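Local coordinates for protein seryl-tRNA synthetase, cytoplasmic (Candida albicans, PDB 3QO8) that catalyses the two-step attachment of serine to tRNA(Ser), activating the amino acid with ATP to seryl-AMP before transferring it to the tRNA acceptor end, at residues A[143-157]-A[413-426]. Sequence-based numbering, arbitrary orientation.
With SSA (5'-O-(N-(L-seryl)-sulfamoyl)adenosine), chain D.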
ATOM      1  N   ALA A 143      11.513  28.166 -15.720  1.00 18.79           N
ATOM      2  CA  ALA A 143      10.566  27.076 -15.938  1.00 16.76           C
ATOM      3  C   ALA A 143      10.484  26.782 -17.432  1.00 20.33           C
ATOM      4  O   ALA A 143      10.135  27.656 -18.222  1.00 22.13           O
ATOM      5  CB  ALA A 143       9.198  27.452 -15.385  1.00 19.65           C
ATOM      6  N   ALA A 144      10.796  25.551 -17.827  1.00 21.19           N
ATOM      7  CA  ALA A 144      10.932  25.244 -19.248  1.00 24.91           C
ATOM      8  C   ALA A 144       9.663  25.489 -20.070  1.00 23.82           C
ATOM      9  O   ALA A 144       9.727  25.975 -21.200  1.00 26.55           O
ATOM     10  CB  ALA A 144      11.437  23.811 -19.444  1.00 24.26           C
ATOM     11  N   ALA A 145       8.507  25.171 -19.499  1.00 20.56           N
ATOM     12  CA  ALA A 145       7.272  25.198 -20.259  1.00 20.61           C
ATOM     13  C   ALA A 145       6.675  26.593 -20.375  1.00 22.10           C
ATOM     14  O   ALA A 145       5.996  26.901 -21.345  1.00 27.51           O
ATOM     15  CB  ALA A 145       6.249  24.219 -19.648  1.00 21.79           C
ATOM     16  N   THR A 146       6.913  27.433 -19.380  1.00 16.85           N
ATOM     17  CA  THR A 146       6.263  28.738 -19.333  1.00 25.54           C
ATOM     18  C   THR A 146       7.211  29.899 -19.614  1.00 25.77           C
ATOM     19  O   THR A 146       6.771  31.011 -19.927  1.00 23.33           O
ATOM     20  CB  THR A 146       5.633  28.988 -17.960  1.00 26.37           C
ATOM     21  OG1 THR A 146       6.669  29.028 -16.975  1.00 27.31           O
ATOM     22  CG2 THR A 146       4.641  27.882 -17.620  1.00 25.07           C
ATOM     23  N   GLY A 147       8.509  29.649 -19.466  1.00 26.59           N
ATOM     24  CA  GLY A 147       9.506  30.699 -19.594  1.00 25.60           C
ATOM     25  C   GLY A 147       9.606  31.602 -18.370  1.00 29.31           C
ATOM     26  O   GLY A 147      10.433  32.506 -18.329  1.00 23.06           O
ATOM     27  N   ALA A 148       8.768  31.361 -17.368  1.00 22.13           N
ATOM     28  CA  ALA A 148       8.768  32.173 -16.154  1.00 20.73           C
ATOM     29  C   ALA A 148      10.016  31.907 -15.304  1.00 22.54           C
ATOM     30  O   ALA A 148      10.615  30.840 -15.390  1.00 24.97           O
ATOM     31  CB  ALA A 148       7.498  31.895 -15.342  1.00 20.37           C
ATOM     32  N   PRO A 149      10.419  32.881 -14.477  1.00 22.38           N
ATOM     33  CA  PRO A 149      11.525  32.602 -13.554  1.00 21.53           C
ATOM     34  C   PRO A 149      11.160  31.392 -12.695  1.00 23.68           C
ATOM     35  O   PRO A 149       9.998  31.273 -12.277  1.00 21.49           O
ATOM     36  CB  PRO A 149      11.584  33.866 -12.687  1.00 23.22           C
ATOM     37  CG  PRO A 149      10.985  34.937 -13.536  1.00 30.41           C
ATOM     38  CD  PRO A 149       9.906  34.256 -14.337  1.00 28.85           C
ATOM     39  N   ALA A 150      12.102  30.481 -12.471  1.00 23.46           N
ATOM     40  CA  ALA A 150      11.800  29.312 -11.640  1.00 23.49           C
ATOM     41  C   ALA A 150      12.036  29.737 -10.202  1.00 21.91           C
ATOM     42  O   ALA A 150      13.062  29.431  -9.596  1.00 27.18           O
ATOM     43  CB  ALA A 150      12.659  28.124 -12.019  1.00 15.19           C
ATOM     44  N   LYS A 151      11.072  30.489  -9.686  1.00 23.15           N
ATOM     45  CA  LYS A 151      11.213  31.184  -8.413  1.00 27.68           C
ATOM     46  C   LYS A 151      11.000  30.253  -7.217  1.00 24.87           C
ATOM     47  O   LYS A 151      11.587  30.462  -6.158  1.00 21.86           O
ATOM     48  CB  LYS A 151      10.212  32.342  -8.363  1.00 26.85           C
ATOM     49  CG  LYS A 151      10.308  33.226  -7.140  1.00 38.17           C
ATOM     50  CD  LYS A 151       9.382  34.414  -7.279  1.00 41.71           C
ATOM     51  CE  LYS A 151       9.219  35.137  -5.958  1.00 47.94           C
ATOM     52  NZ  LYS A 151      10.501  35.667  -5.443  1.00 49.47           N
ATOM     53  N   LEU A 152      10.165  29.227  -7.387  1.00 18.61           N
ATOM     54  CA  LEU A 152       9.804  28.369  -6.261  1.00 15.47           C
ATOM     55  C   LEU A 152      10.278  26.944  -6.476  1.00 17.18           C
ATOM     56  O   LEU A 152      10.321  26.481  -7.599  1.00 18.50           O
ATOM     57  CB  LEU A 152       8.289  28.344  -6.074  1.00 15.85           C
ATOM     58  CG  LEU A 152       7.660  29.709  -5.842  1.00 24.72           C
ATOM     59  CD1 LEU A 152       6.161  29.563  -5.711  1.00 22.65           C
ATOM     60  CD2 LEU A 152       8.266  30.357  -4.606  1.00 22.19           C
ATOM     61  N   SER A 153      10.618  26.252  -5.395  1.00 17.88           N
ATOM     62  CA  SER A 153      10.939  24.822  -5.477  1.00 18.89           C
ATOM     63  C   SER A 153       9.649  24.023  -5.664  1.00 19.19           C
ATOM     64  O   SER A 153       8.550  24.534  -5.451  1.00 16.79           O
ATOM     65  CB  SER A 153      11.585  24.360  -4.177  1.00 19.42           C
ATOM     66  OG  SER A 153      10.612  24.450  -3.149  1.00 24.51           O
ATOM     67  N   HIS A 154       9.775  22.753  -6.040  1.00 16.76           N
ATOM     68  CA  HIS A 154       8.586  21.936  -6.222  1.00 17.49           C
ATOM     69  C   HIS A 154       7.714  21.934  -4.978  1.00 20.59           C
ATOM     70  O   HIS A 154       6.493  21.991  -5.083  1.00 18.84           O
ATOM     71  CB  HIS A 154       8.954  20.506  -6.614  1.00 16.49           C
ATOM     72  CG  HIS A 154       9.988  19.882  -5.730  1.00 17.88           C
ATOM     73  ND1 HIS A 154       9.671  19.219  -4.563  1.00 16.83           N
ATOM     74  CD2 HIS A 154      11.333  19.806  -5.849  1.00 16.29           C
ATOM     75  CE1 HIS A 154      10.774  18.760  -4.000  1.00 21.05           C
ATOM     76  NE2 HIS A 154      11.799  19.105  -4.761  1.00 21.25           N
ATOM     77  N   HIS A 155       8.313  21.884  -3.792  1.00 19.42           N
ATOM     78  CA  HIS A 155       7.462  21.797  -2.603  1.00 21.58           C
ATOM     79  C   HIS A 155       6.735  23.114  -2.302  1.00 18.69           C
ATOM     80  O   HIS A 155       5.612  23.112  -1.796  1.00 18.60           O
ATOM     81  CB  HIS A 155       8.210  21.259  -1.380  1.00 31.70           C
ATOM     82  CG  HIS A 155       9.282  22.164  -0.867  1.00 41.91           C
ATOM     83  ND1 HIS A 155       9.049  23.113   0.107  1.00 53.13           N
ATOM     84  CD2 HIS A 155      10.599  22.248  -1.167  1.00 47.20           C
ATOM     85  CE1 HIS A 155      10.175  23.753   0.371  1.00 51.14           C
ATOM     86  NE2 HIS A 155      11.131  23.245  -0.387  1.00 50.26           N
ATOM     87  N   GLU A 156       7.364  24.231  -2.651  1.00 18.15           N
ATOM     88  CA  GLU A 156       6.743  25.544  -2.505  1.00 17.04           C
ATOM     89  C   GLU A 156       5.580  25.728  -3.477  1.00 15.94           C
ATOM     90  O   GLU A 156       4.514  26.212  -3.104  1.00 21.10           O
ATOM     91  CB  GLU A 156       7.794  26.655  -2.703  1.00 18.67           C
ATOM     92  CG  GLU A 156       8.710  26.823  -1.487  1.00 22.16           C
ATOM     93  CD  GLU A 156       9.931  27.711  -1.759  1.00 28.75           C
ATOM     94  OE1 GLU A 156      10.442  27.699  -2.893  1.00 28.54           O
ATOM     95  OE2 GLU A 156      10.387  28.413  -0.830  1.00 31.12           O
ATOM     96  N   VAL A 157       5.796  25.356  -4.732  1.00 16.48           N
ATOM     97  CA  VAL A 157       4.705  25.369  -5.698  1.00 18.09           C
ATOM     98  C   VAL A 157       3.534  24.532  -5.181  1.00 19.08           C
ATOM     99  O   VAL A 157       2.402  25.002  -5.134  1.00 15.59           O
ATOM    100  CB  VAL A 157       5.160  24.828  -7.053  1.00 17.03           C
ATOM    101  CG1 VAL A 157       3.972  24.744  -8.031  1.00 14.87           C
ATOM    102  CG2 VAL A 157       6.288  25.720  -7.624  1.00 18.54           C
ATOM    103  N   CYS A 413       6.901  16.643  -9.056  1.00 12.80           N
ATOM    104  CA  CYS A 413       7.879  17.652  -8.622  1.00 14.94           C
ATOM    105  C   CYS A 413       8.551  18.356  -9.807  1.00 17.38           C
ATOM    106  O   CYS A 413       8.730  19.571  -9.804  1.00 12.58           O
ATOM    107  CB  CYS A 413       8.942  17.026  -7.722  1.00 14.14           C
ATOM    108  SG  CYS A 413       8.269  16.392  -6.170  1.00 16.82           S
ATOM    109  N   CYS A 414       8.904  17.594 -10.833  1.00 16.86           N
ATOM    110  CA  CYS A 414       9.557  18.176 -12.013  1.00 14.62           C
ATOM    111  C   CYS A 414       8.606  19.086 -12.797  1.00 17.11           C
ATOM    112  O   CYS A 414       8.979  20.181 -13.262  1.00 15.69           O
ATOM    113  CB  CYS A 414      10.071  17.068 -12.930  1.00 13.03           C
ATOM    114  SG  CYS A 414      11.112  17.695 -14.257  1.00 17.60           S
ATOM    115  N   ILE A 415       7.371  18.622 -12.950  1.00 16.50           N
ATOM    116  CA  ILE A 415       6.330  19.422 -13.570  1.00 12.73           C
ATOM    117  C   ILE A 415       6.130  20.738 -12.825  1.00 13.06           C
ATOM    118  O   ILE A 415       6.067  21.810 -13.436  1.00 15.87           O
ATOM    119  CB  ILE A 415       4.994  18.633 -13.622  1.00 14.79           C
ATOM    120  CG1 ILE A 415       5.112  17.503 -14.663  1.00 17.97           C
ATOM    121  CG2 ILE A 415       3.826  19.577 -13.941  1.00 16.55           C
ATOM    122  CD1 ILE A 415       3.999  16.492 -14.626  1.00 15.43           C
ATOM    123  N   LEU A 416       6.007  20.655 -11.508  1.00 13.07           N
ATOM    124  CA  LEU A 416       5.791  21.857 -10.702  1.00 16.38           C
ATOM    125  C   LEU A 416       6.861  22.910 -10.976  1.00 16.47           C
ATOM    126  O   LEU A 416       6.548  24.092 -11.160  1.00 20.44           O
ATOM    127  CB  LEU A 416       5.773  21.520  -9.218  1.00 14.79           C
ATOM    128  CG  LEU A 416       4.602  20.628  -8.763  1.00 23.04           C
ATOM    129  CD1 LEU A 416       4.747  20.242  -7.309  1.00 18.01           C
ATOM    130  CD2 LEU A 416       3.266  21.312  -8.992  1.00 25.55           C
ATOM    131  N   GLU A 417       8.131  22.513 -10.990  1.00 16.76           N
ATOM    132  CA  GLU A 417       9.165  23.537 -11.164  1.00 19.06           C
ATOM    133  C   GLU A 417       9.165  24.076 -12.589  1.00 22.66           C
ATOM    134  O   GLU A 417       9.417  25.258 -12.807  1.00 20.29           O
ATOM    135  CB  GLU A 417      10.558  23.048 -10.737  1.00 17.44           C
ATOM    136  CG  GLU A 417      10.631  22.702  -9.250  1.00 20.12           C
ATOM    137  CD  GLU A 417      12.050  22.596  -8.717  1.00 21.38           C
ATOM    138  OE1 GLU A 417      13.013  22.791  -9.491  1.00 18.73           O
ATOM    139  OE2 GLU A 417      12.195  22.329  -7.507  1.00 17.88           O
ATOM    140  N   ASN A 418       8.836  23.223 -13.556  1.00 15.72           N
ATOM    141  CA  ASN A 418       8.888  23.634 -14.964  1.00 18.94           C
ATOM    142  C   ASN A 418       7.607  24.268 -15.528  1.00 19.96           C
ATOM    143  O   ASN A 418       7.619  24.822 -16.621  1.00 18.80           O
ATOM    144  CB  ASN A 418       9.329  22.460 -15.847  1.00 20.74           C
ATOM    145  CG  ASN A 418      10.828  22.215 -15.773  1.00 21.68           C
ATOM    146  OD1 ASN A 418      11.615  23.052 -16.213  1.00 20.68           O
ATOM    147  ND2 ASN A 418      11.230  21.061 -15.220  1.00 17.63           N
ATOM    148  N   TYR A 419       6.507  24.178 -14.790  1.00 15.46           N
ATOM    149  CA  TYR A 419       5.228  24.679 -15.289  1.00 18.65           C
ATOM    150  C   TYR A 419       4.704  25.813 -14.429  1.00 18.54           C
ATOM    151  O   TYR A 419       3.594  26.285 -14.634  1.00 20.98           O
ATOM    152  CB  TYR A 419       4.189  23.551 -15.427  1.00 20.37           C
ATOM    153  CG  TYR A 419       4.310  22.790 -16.732  1.00 20.21           C
ATOM    154  CD1 TYR A 419       5.275  21.801 -16.897  1.00 19.17           C
ATOM    155  CD2 TYR A 419       3.466  23.066 -17.801  1.00 17.66           C
ATOM    156  CE1 TYR A 419       5.401  21.103 -18.098  1.00 18.05           C
ATOM    157  CE2 TYR A 419       3.582  22.373 -19.014  1.00 18.07           C
ATOM    158  CZ  TYR A 419       4.557  21.394 -19.150  1.00 22.11           C
ATOM    159  OH  TYR A 419       4.687  20.700 -20.340  1.00 21.38           O
ATOM    160  N   GLN A 420       5.520  26.258 -13.481  1.00 19.31           N
ATOM    161  CA  GLN A 420       5.141  27.361 -12.617  1.00 19.70           C
ATOM    162  C   GLN A 420       5.188  28.670 -13.388  1.00 23.04           C
ATOM    163  O   GLN A 420       5.935  28.815 -14.354  1.00 17.29           O
ATOM    164  CB  GLN A 420       6.071  27.456 -11.394  1.00 21.89           C
ATOM    165  CG  GLN A 420       7.473  27.987 -11.690  1.00 19.27           C
ATOM    166  CD  GLN A 420       8.355  27.999 -10.447  1.00 21.73           C
ATOM    167  OE1 GLN A 420       8.161  28.819  -9.549  1.00 16.76           O
ATOM    168  NE2 GLN A 420       9.308  27.072 -10.379  1.00 19.23           N
ATOM    169  N   LYS A 421       4.366  29.615 -12.965  1.00 24.71           N
ATOM    170  CA  LYS A 421       4.512  30.995 -13.401  1.00 27.50           C
ATOM    171  C   LYS A 421       4.052  31.865 -12.235  1.00 23.06           C
ATOM    172  O   LYS A 421       3.806  31.348 -11.147  1.00 20.97           O
ATOM    173  CB  LYS A 421       3.736  31.255 -14.695  1.00 30.35           C
ATOM    174  CG  LYS A 421       2.243  31.163 -14.552  1.00 28.87           C
ATOM    175  CD  LYS A 421       1.594  30.885 -15.897  1.00 40.05           C
ATOM    176  CE  LYS A 421       2.000  31.890 -16.944  1.00 50.62           C
ATOM    177  NZ  LYS A 421       1.430  31.521 -18.271  1.00 59.97           N
ATOM    178  N   GLU A 422       3.943  33.172 -12.436  1.00 26.09           N
ATOM    179  CA  GLU A 422       3.796  34.080 -11.299  1.00 28.44           C
ATOM    180  C   GLU A 422       2.564  33.796 -10.435  1.00 30.50           C
ATOM    181  O   GLU A 422       2.641  33.830  -9.209  1.00 31.18           O
ATOM    182  CB  GLU A 422       3.786  35.542 -11.766  1.00 34.45           C
ATOM    183  CG  GLU A 422       3.612  36.546 -10.627  1.00 48.54           C
ATOM    184  CD  GLU A 422       3.581  37.989 -11.111  1.00 62.70           C
ATOM    185  OE1 GLU A 422       4.644  38.503 -11.532  1.00 63.56           O
ATOM    186  OE2 GLU A 422       2.493  38.605 -11.075  1.00 68.88           O
ATOM    187  N   ASP A 423       1.441  33.511 -11.090  1.00 23.38           N
ATOM    188  CA  ASP A 423       0.143  33.392 -10.431  1.00 25.62           C
ATOM    189  C   ASP A 423      -0.360  31.946 -10.294  1.00 27.61           C
ATOM    190  O   ASP A 423      -1.466  31.707  -9.804  1.00 24.26           O
ATOM    191  CB  ASP A 423      -0.898  34.221 -11.193  1.00 29.89           C
ATOM    192  CG  ASP A 423      -0.882  33.952 -12.702  1.00 47.85           C
ATOM    193  OD1 ASP A 423      -1.880  34.286 -13.384  1.00 55.91           O
ATOM    194  OD2 ASP A 423       0.122  33.406 -13.211  1.00 44.57           O
ATOM    195  N   GLY A 424       0.431  30.983 -10.744  1.00 22.64           N
ATOM    196  CA  GLY A 424       0.053  29.595 -10.550  1.00 17.83           C
ATOM    197  C   GLY A 424       0.751  28.591 -11.440  1.00 20.81           C
ATOM    198  O   GLY A 424       1.889  28.794 -11.831  1.00 21.26           O
ATOM    199  N   LEU A 425       0.059  27.493 -11.744  1.00 23.54           N
ATOM    200  CA  LEU A 425       0.656  26.366 -12.467  1.00 21.25           C
ATOM    201  C   LEU A 425      -0.061  26.099 -13.785  1.00 24.68           C
ATOM    202  O   LEU A 425      -1.270  25.874 -13.808  1.00 24.23           O
ATOM    203  CB  LEU A 425       0.561  25.088 -11.620  1.00 21.39           C
ATOM    204  CG  LEU A 425       1.230  23.877 -12.282  1.00 21.45           C
ATOM    205  CD1 LEU A 425       2.739  24.004 -12.113  1.00 19.85           C
ATOM    206  CD2 LEU A 425       0.716  22.550 -11.708  1.00 17.52           C
ATOM    207  N   VAL A 426       0.685  26.108 -14.881  1.00 17.33           N
ATOM    208  CA  VAL A 426       0.137  25.664 -16.159  1.00 23.45           C
ATOM    209  C   VAL A 426       0.043  24.119 -16.147  1.00 18.60           C
ATOM    210  O   VAL A 426       0.962  23.442 -15.715  1.00 20.29           O
ATOM    211  CB  VAL A 426       1.023  26.154 -17.334  1.00 21.18           C
ATOM    212  CG1 VAL A 426       0.637  25.459 -18.639  1.00 24.03           C
ATOM    213  CG2 VAL A 426       0.929  27.671 -17.479  1.00 23.53           C
TER
HETATM  214  N10 SSA D 488       6.335  20.405 -30.607  0.77 64.92           N
HETATM  215  CA  SSA D 488       5.219  21.018 -29.913  0.77 65.25           C
HETATM  216  CB  SSA D 488       4.082  20.005 -29.818  0.77 68.72           C
HETATM  217  OG  SSA D 488       2.992  20.554 -29.069  0.77 71.14           O
HETATM  218  C9  SSA D 488       5.652  21.443 -28.536  0.77 58.24           C
HETATM  219  O9  SSA D 488       4.880  22.028 -27.795  0.77 49.31           O
HETATM  220  N8  SSA D 488       6.901  21.140 -28.184  0.77 62.68           N
HETATM  221  S1  SSA D 488       7.427  21.381 -26.686  0.77 54.75           S
HETATM  222  O1S SSA D 488       8.673  20.689 -26.514  0.77 49.50           O
HETATM  223  O2S SSA D 488       7.600  22.790 -26.452  0.77 56.22           O
HETATM  224  O5' SSA D 488       6.377  20.841 -25.697  0.77 52.38           O
HETATM  225  C5' SSA D 488       6.304  19.456 -25.365  0.77 45.07           C
HETATM  226  C4' SSA D 488       4.943  19.195 -24.726  0.77 43.40           C
HETATM  227  O4' SSA D 488       4.887  19.728 -23.400  0.77 37.35           O
HETATM  228  C3' SSA D 488       3.824  19.875 -25.498  0.77 48.71           C
HETATM  229  O3' SSA D 488       3.189  18.957 -26.393  0.77 55.91           O
HETATM  230  C2' SSA D 488       2.848  20.336 -24.440  0.77 45.38           C
HETATM  231  O2' SSA D 488       1.828  19.358 -24.256  0.77 54.04           O
HETATM  232  C1' SSA D 488       3.665  20.433 -23.166  0.77 38.12           C
HETATM  233  N9  SSA D 488       3.913  21.872 -22.917  0.77 41.81           N
HETATM  234  C8  SSA D 488       5.058  22.548 -23.125  0.77 33.99           C
HETATM  235  N7  SSA D 488       4.858  23.844 -22.785  0.77 41.07           N
HETATM  236  C5  SSA D 488       3.579  23.972 -22.369  0.77 38.71           C
HETATM  237  C6  SSA D 488       2.817  25.036 -21.903  0.77 40.62           C
HETATM  238  N6  SSA D 488       3.346  26.283 -21.792  0.77 43.44           N
HETATM  239  N1  SSA D 488       1.527  24.814 -21.563  0.77 39.64           N
HETATM  240  C2  SSA D 488       0.984  23.592 -21.660  0.77 36.86           C
HETATM  241  N3  SSA D 488       1.697  22.549 -22.102  0.77 34.55           N
HETATM  242  C4  SSA D 488       2.991  22.721 -22.463  0.77 38.25           C
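C413 CB lies over one face of the H154 imidazole, 4.0 Å from the ring centroid, while SG approaches obliquely. One turn on, the L416 and V157 side chains run past each other in opposite directions, CD2 against CG1. E417 OE2 accepts from H154 N at 2.9 Å on its anti side, slightly out of the carboxylate plane, where S153 and E156 begin a helix with a capping box; Q361 donates to the same oxygen. C413, L416 and E417 lie on the last turns of helix 408-419, part of the class II synthetase core, against which segment 143-157 wraps. N418 receives two successive N-H groups, A144 N on a lone pair of OD1 and A145 N on its main-chain O, while ND2 donates to C414 O and W357 O. The Y419 ring carries A145 CB 3.3 Å from its centroid, and its edge meets the adenine of a seryl-sulfamoyl adenosine bound apart from the pocket of the serine- and ATP-binding residues; the adenine N6 donates to A145 O. Extended beyond CG (chi2 -178°), Q420 accepts from L152 N through OE1 and donates through NE2 to L152 O and E417 O. T146 OG1 donates to Q420 O at 2.7 Å and accepts from A148 N in an ST turn.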